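Local atomic coordinates of DNA replication regulator protein HobA (Helicobacter pylori, PDB entry 2UVP), a protein that is required for the initiation of DNA replication and increases the binding of the initiator DnaA to the oriC region. Residues Leu56-Asp61 against Leu86-Phe91; Pro116-Val121 against Leu133-Pro138. One frame throughout, in Å; residues are numbered along the deposited sequence.

How the interactions relate
After helices 10-28 and 39-51 the chain enters strand 55-60, runs through helix 65-75 and returns in strand 88-90, where interaction 1 closes a beta-alpha-beta loop. It then passes helix 102-112 and enters strand 116-121, on the other side of 55-60; helix 127-133 follows, and its end and the loop after it fold back on that strand in interaction 2. The two loops lie in series, neither nested nor crossed. Strand 55-60 ties them together, pairing with 88-90 along one edge and with 116-121 along the other. Ser-59 OG and His-120 ND1, 2.7 Å apart, probably share a hydrogen bond, and Phe-91 meets Phe-118, so the two contacts meet through these side chains as well as through strand pairing.

Interaction 1. Residues Leu56-Asp61 against Leu86-Phe91; sequences LLVSAD and LSVIDF
Leu-57 and Ile-89 run alongside each other in the same direction on one face of the parallel strand pair that closes a beta-alpha-beta unit; their CD1 methyls are 3.7 Å apart. Ile-89 suits this place because its branched CB packs against the backbone while CG1, held beside the backbone N (chi1 -68°), carries CD1 along the neighbouring leucine. Val-58 and Val-88 occupy the other face with Leu-56. The two valines cross obliquely, Val-58 CG2 lying 3.7 Å from Val-88 CG1, and each also touches helix 65-75, at Leu-68 and Leu-72 respectively, so compact branched side chains fill the layer between sheet and helix. Between the two faces the backbones alternate as parallel strands do: Leu-56 bonds to Ser-87 and Ile-89, and Val-58 to Ile-89 and Phe-91. The bond from Val-58 N to Ile-89 O is nearly straight, 173° at the hydrogen. Phe-91 begins the departure from the strand. Its CB packs 4.1 Å from Leu-57 CB, and CG, anti to the backbone N (chi1 -174°), leads the ring on to Tyr-97. Ser-59 CB meets the rim of that Phe-91 ring, close to its plane, 3.9 Å from Phe-91 CD2.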
loop_
_atom_site.group_PDB
_atom_site.type_symbol
_atom_site.label_atom_id
_atom_site.label_comp_id
_atom_site.label_asym_id
_atom_site.label_seq_id
_atom_site.Cartn_x
_atom_site.Cartn_y
_atom_site.Cartn_z
ATOM N N LEU A 56 1.944 -20.278 0.560
ATOM C CA LEU A 56 0.694 -19.939 -0.119
ATOM C C LEU A 56 0.826 -18.560 -0.735
ATOM O O LEU A 56 1.102 -17.575 -0.030
ATOM C CB LEU A 56 -0.498 -19.958 0.853
ATOM C CG LEU A 56 -0.852 -21.314 1.456
ATOM C CD1 LEU A 56 -1.856 -21.097 2.570
ATOM C CD2 LEU A 56 -1.420 -22.223 0.373
ATOM N N LEU A 57 0.673 -18.494 -2.052
ATOM C CA LEU A 57 0.784 -17.220 -2.755
ATOM C C LEU A 57 -0.644 -16.826 -3.070
ATOM O O LEU A 57 -1.289 -17.430 -3.938
ATOM C CB LEU A 57 1.615 -17.364 -4.040
ATOM C CG LEU A 57 3.150 -17.264 -3.881
ATOM C CD1 LEU A 57 3.713 -18.264 -2.913
ATOM C CD2 LEU A 57 3.781 -17.406 -5.287
ATOM N N VAL A 58 -1.133 -15.812 -2.369
ATOM C CA VAL A 58 -2.561 -15.513 -2.370
ATOM C C VAL A 58 -2.861 -14.344 -3.294
ATOM O O VAL A 58 -2.223 -13.280 -3.227
ATOM C CB VAL A 58 -3.087 -15.196 -0.922
ATOM C CG1 VAL A 58 -4.618 -15.159 -0.917
ATOM C CG2 VAL A 58 -2.628 -16.260 0.085
ATOM N N SER A 59 -3.855 -14.528 -4.162
ATOM C CA SER A 59 -4.292 -13.469 -5.057
ATOM C C SER A 59 -5.825 -13.406 -5.067
ATOM O O SER A 59 -6.498 -14.381 -4.681
ATOM C CB SER A 59 -3.771 -13.706 -6.488
ATOM O OG SER A 59 -4.192 -14.959 -6.996
ATOM N N ALA A 60 -6.357 -12.277 -5.528
ATOM C CA ALA A 60 -7.831 -12.083 -5.623
ATOM C C ALA A 60 -8.133 -11.084 -6.702
ATOM O O ALA A 60 -7.306 -10.203 -7.001
ATOM C CB ALA A 60 -8.397 -11.595 -4.302
ATOM N N ASP A 61 -9.344 -11.165 -7.250
ATOM C CA ASP A 61 -9.793 -10.175 -8.223
ATOM C C ASP A 61 -9.970 -8.783 -7.592
ATOM O O ASP A 61 -9.890 -8.630 -6.365
ATOM C CB ASP A 61 -11.044 -10.689 -8.989
ATOM C CG ASP A 61 -12.312 -10.734 -8.136
ATOM O OD1 ASP A 61 -12.408 -10.052 -7.094
ATOM O OD2 ASP A 61 -13.257 -11.443 -8.546
ATOM N N LEU A 86 2.867 -18.545 9.564
ATOM C CA LEU A 86 2.560 -19.339 8.361
ATOM C C LEU A 86 3.132 -18.714 7.110
ATOM O O LEU A 86 3.248 -17.501 7.023
ATOM C CB LEU A 86 1.060 -19.572 8.206
ATOM C CG LEU A 86 0.396 -20.336 9.340
ATOM C CD1 LEU A 86 -1.098 -20.102 9.192
ATOM C CD2 LEU A 86 0.736 -21.829 9.230
ATOM N N SER A 87 3.534 -19.565 6.161
ATOM C CA SER A 87 4.185 -19.087 4.959
ATOM C C SER A 87 3.135 -18.602 3.933
ATOM O O SER A 87 2.697 -19.359 3.066
ATOM C CB SER A 87 5.068 -20.190 4.374
ATOM O OG SER A 87 5.715 -19.719 3.209
ATOM N N VAL A 88 2.745 -17.328 4.050
ATOM C CA VAL A 88 1.654 -16.751 3.270
ATOM C C VAL A 88 2.172 -15.462 2.648
ATOM O O VAL A 88 2.802 -14.633 3.327
ATOM C CB VAL A 88 0.419 -16.434 4.161
ATOM C CG1 VAL A 88 -0.782 -15.920 3.307
ATOM C CG2 VAL A 88 0.002 -17.643 5.004
ATOM N N ILE A 89 1.928 -15.306 1.355
ATOM C CA ILE A 89 2.446 -14.186 0.592
ATOM C C ILE A 89 1.308 -13.514 -0.166
ATOM O O ILE A 89 0.436 -14.199 -0.716
ATOM C CB ILE A 89 3.510 -14.674 -0.417
ATOM C CG1 ILE A 89 4.775 -15.172 0.316
ATOM C CG2 ILE A 89 3.844 -13.613 -1.462
ATOM C CD1 ILE A 89 4.957 -16.609 0.170
ATOM N N ASP A 90 1.316 -12.175 -0.175
ATOM C CA ASP A 90 0.402 -11.387 -0.987
ATOM C C ASP A 90 0.921 -11.389 -2.432
ATOM O O ASP A 90 1.845 -10.650 -2.786
ATOM C CB ASP A 90 0.285 -9.961 -0.430
ATOM C CG ASP A 90 -0.649 -9.072 -1.251
ATOM O OD1 ASP A 90 -0.982 -9.415 -2.409
ATOM O OD2 ASP A 90 -1.020 -7.997 -0.715
ATOM N N PHE A 91 0.325 -12.239 -3.261
ATOM C CA PHE A 91 0.750 -12.371 -4.639
ATOM C C PHE A 91 0.332 -11.170 -5.490
ATOM O O PHE A 91 1.107 -10.740 -6.357
ATOM C CB PHE A 91 0.237 -13.704 -5.218
ATOM C CG PHE A 91 0.749 -14.014 -6.607
ATOM C CD1 PHE A 91 2.097 -13.902 -6.914
ATOM C CD2 PHE A 91 -0.122 -14.485 -7.589
ATOM C CE1 PHE A 91 2.571 -14.197 -8.200
ATOM C CE2 PHE A 91 0.341 -14.790 -8.876
ATOM C CZ PHE A 91 1.694 -14.646 -9.176
#

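Interaction 2. Residues Pro116-Val121 against Leu133-Pro138; sequences PMFWHV and LLSKIP
Phe-118 projects from strand 116-121 toward residues 133-138, the end of helix 127-133 and the loop that leads into strand 139-143 of the parallel sheet in this alpha/beta fold. Phe-118 CB meets Leu-133 CD2 at 3.7 Å, and the same methyl also touches CG at the root of the ring. With CG beside the backbone N (chi1 -66°), the CD2-CE2 side of the ring is brought to Ile-137: CD2 approaches the CG2 methyl of that residue, and CE2, farther out, comes within 3.5 Å of Ile-137 CG2 and also touches Ile-137 CB. A flat aromatic suits this place because one ring can meet both aliphatic residues. The other leucine branch, CD1, lies 4.0 Å from His-120 CG, the two side chains crossing at about a right angle; the polar end of His-120 is turned to other partners, ND1 to Ser-59 and NE2 to Lys-123 O. Near the start of the strand, Met-117 bends at chi3 (-80°), bringing CE to 3.7 Å from Pro-138 CB. The single hydrogen bond between the segments runs from Phe-118 N to Pro-138 O, 3.0 Å, with the donor tilted 23° from the carbonyl plane. Backbone pairing continues from Phe-118 to Phe-140, while apolar packing supplies most of the remaining contact.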
loop_
_atom_site.group_PDB
_atom_site.type_symbol
_atom_site.label_atom_id
_atom_site.label_comp_id
_atom_site.label_asym_id
_atom_site.label_seq_id
_atom_site.Cartn_x
_atom_site.Cartn_y
_atom_site.Cartn_z
ATOM N N PRO A 116 5.793 -23.340 -3.783
ATOM C CA PRO A 116 4.616 -22.465 -3.744
ATOM C C PRO A 116 3.321 -23.180 -4.123
ATOM O O PRO A 116 3.347 -24.167 -4.849
ATOM C CB PRO A 116 4.943 -21.417 -4.803
ATOM C CG PRO A 116 5.691 -22.237 -5.860
ATOM C CD PRO A 116 6.539 -23.189 -5.053
ATOM N N MET A 117 2.203 -22.653 -3.628
ATOM C CA MET A 117 0.875 -23.059 -4.072
ATOM C C MET A 117 0.103 -21.765 -4.258
ATOM O O MET A 117 0.186 -20.876 -3.399
ATOM C CB MET A 117 0.188 -23.961 -3.033
ATOM C CG MET A 117 -1.302 -24.161 -3.306
ATOM S SD MET A 117 -2.169 -25.153 -2.072
ATOM C CE MET A 117 -1.706 -26.802 -2.583
ATOM N N PHE A 118 -0.604 -21.643 -5.383
ATOM C CA PHE A 118 -1.383 -20.444 -5.673
ATOM C C PHE A 118 -2.763 -20.574 -5.078
ATOM O O PHE A 118 -3.462 -21.552 -5.348
ATOM C CB PHE A 118 -1.528 -20.216 -7.169
ATOM C CG PHE A 118 -0.240 -19.911 -7.858
ATOM C CD1 PHE A 118 0.404 -18.694 -7.657
ATOM C CD2 PHE A 118 0.319 -20.836 -8.724
ATOM C CE1 PHE A 118 1.612 -18.404 -8.312
ATOM C CE2 PHE A 118 1.529 -20.563 -9.383
ATOM C CZ PHE A 118 2.173 -19.350 -9.179
ATOM N N TRP A 119 -3.165 -19.595 -4.284
ATOM C CA TRP A 119 -4.537 -19.574 -3.756
ATOM C C TRP A 119 -5.187 -18.360 -4.355
ATOM O O TRP A 119 -4.804 -17.222 -4.045
ATOM C CB TRP A 119 -4.505 -19.453 -2.244
ATOM C CG TRP A 119 -5.832 -19.386 -1.539
ATOM C CD1 TRP A 119 -7.097 -19.319 -2.093
ATOM C CD2 TRP A 119 -6.009 -19.357 -0.126
ATOM N NE1 TRP A 119 -8.044 -19.257 -1.087
ATOM C CE2 TRP A 119 -7.401 -19.266 0.126
ATOM C CE3 TRP A 119 -5.123 -19.378 0.956
ATOM C CZ2 TRP A 119 -7.924 -19.243 1.420
ATOM C CZ3 TRP A 119 -5.631 -19.356 2.237
ATOM C CH2 TRP A 119 -7.035 -19.287 2.462
ATOM N N HIS A 120 -6.146 -18.572 -5.256
ATOM C CA HIS A 120 -6.730 -17.420 -5.945
ATOM C C HIS A 120 -8.216 -17.372 -5.672
ATOM O O HIS A 120 -8.875 -18.413 -5.694
ATOM C CB HIS A 120 -6.472 -17.453 -7.456
ATOM C CG HIS A 120 -7.132 -16.329 -8.184
ATOM N ND1 HIS A 120 -6.632 -15.041 -8.174
ATOM C CD2 HIS A 120 -8.312 -16.269 -8.856
ATOM C CE1 HIS A 120 -7.443 -14.256 -8.860
ATOM N NE2 HIS A 120 -8.488 -14.969 -9.243
ATOM N N VAL A 121 -8.730 -16.165 -5.448
ATOM C CA VAL A 121 -10.163 -15.961 -5.220
ATOM C C VAL A 121 -10.773 -15.017 -6.234
ATOM O O VAL A 121 -10.389 -13.847 -6.330
ATOM C CB VAL A 121 -10.433 -15.399 -3.807
ATOM C CG1 VAL A 121 -11.944 -15.294 -3.571
ATOM C CG2 VAL A 121 -9.757 -16.293 -2.767
ATOM N N LEU A 133 -2.153 -20.009 -13.369
ATOM C CA LEU A 133 -3.043 -20.893 -12.636
ATOM C C LEU A 133 -3.230 -22.215 -13.380
ATOM O O LEU A 133 -3.468 -23.244 -12.760
ATOM C CB LEU A 133 -4.373 -20.189 -12.355
ATOM C CG LEU A 133 -4.248 -18.939 -11.467
ATOM C CD1 LEU A 133 -5.604 -18.317 -11.249
ATOM C CD2 LEU A 133 -3.566 -19.234 -10.135
ATOM N N LEU A 134 -3.093 -22.165 -14.706
ATOM C CA LEU A 134 -3.114 -23.354 -15.577
ATOM C C LEU A 134 -1.858 -24.230 -15.463
ATOM O O LEU A 134 -1.839 -25.371 -15.953
ATOM C CB LEU A 134 -3.288 -22.908 -17.030
ATOM C CG LEU A 134 -4.559 -23.195 -17.847
ATOM C CD1 LEU A 134 -5.788 -23.558 -17.015
ATOM C CD2 LEU A 134 -4.866 -22.033 -18.776
ATOM N N SER A 135 -0.818 -23.694 -14.821
ATOM C CA SER A 135 0.487 -24.350 -14.751
ATOM C C SER A 135 0.520 -25.596 -13.854
ATOM O O SER A 135 -0.500 -25.994 -13.291
ATOM C CB SER A 135 1.566 -23.346 -14.327
ATOM O OG SER A 135 1.523 -23.093 -12.932
ATOM N N LYS A 136 1.702 -26.201 -13.748
ATOM C CA LYS A 136 1.940 -27.405 -12.956
ATOM C C LYS A 136 1.888 -27.110 -11.459
ATOM O O LYS A 136 1.669 -28.017 -10.651
ATOM C CB LYS A 136 3.325 -28.013 -13.276
ATOM C CG LYS A 136 3.941 -27.595 -14.623
ATOM C CD LYS A 136 4.693 -26.250 -14.513
ATOM C CE LYS A 136 4.619 -25.449 -15.813
ATOM N NZ LYS A 136 3.220 -25.275 -16.303
ATOM N N ILE A 137 2.109 -25.849 -11.087
ATOM C CA ILE A 137 2.211 -25.484 -9.676
ATOM C C ILE A 137 0.869 -25.801 -9.002
ATOM O O ILE A 137 -0.182 -25.576 -9.593
ATOM C CB ILE A 137 2.636 -23.993 -9.463
ATOM C CG1 ILE A 137 4.099 -23.771 -9.874
ATOM C CG2 ILE A 137 2.542 -23.588 -7.983
ATOM C CD1 ILE A 137 4.321 -23.503 -11.338
ATOM N N PRO A 138 0.912 -26.374 -7.790
ATOM C CA PRO A 138 -0.298 -26.655 -7.027
ATOM C C PRO A 138 -1.128 -25.392 -6.814
ATOM O O PRO A 138 -0.577 -24.284 -6.797
ATOM C CB PRO A 138 0.248 -27.170 -5.697
ATOM C CG PRO A 138 1.602 -27.709 -6.023
ATOM C CD PRO A 138 2.130 -26.809 -7.077
#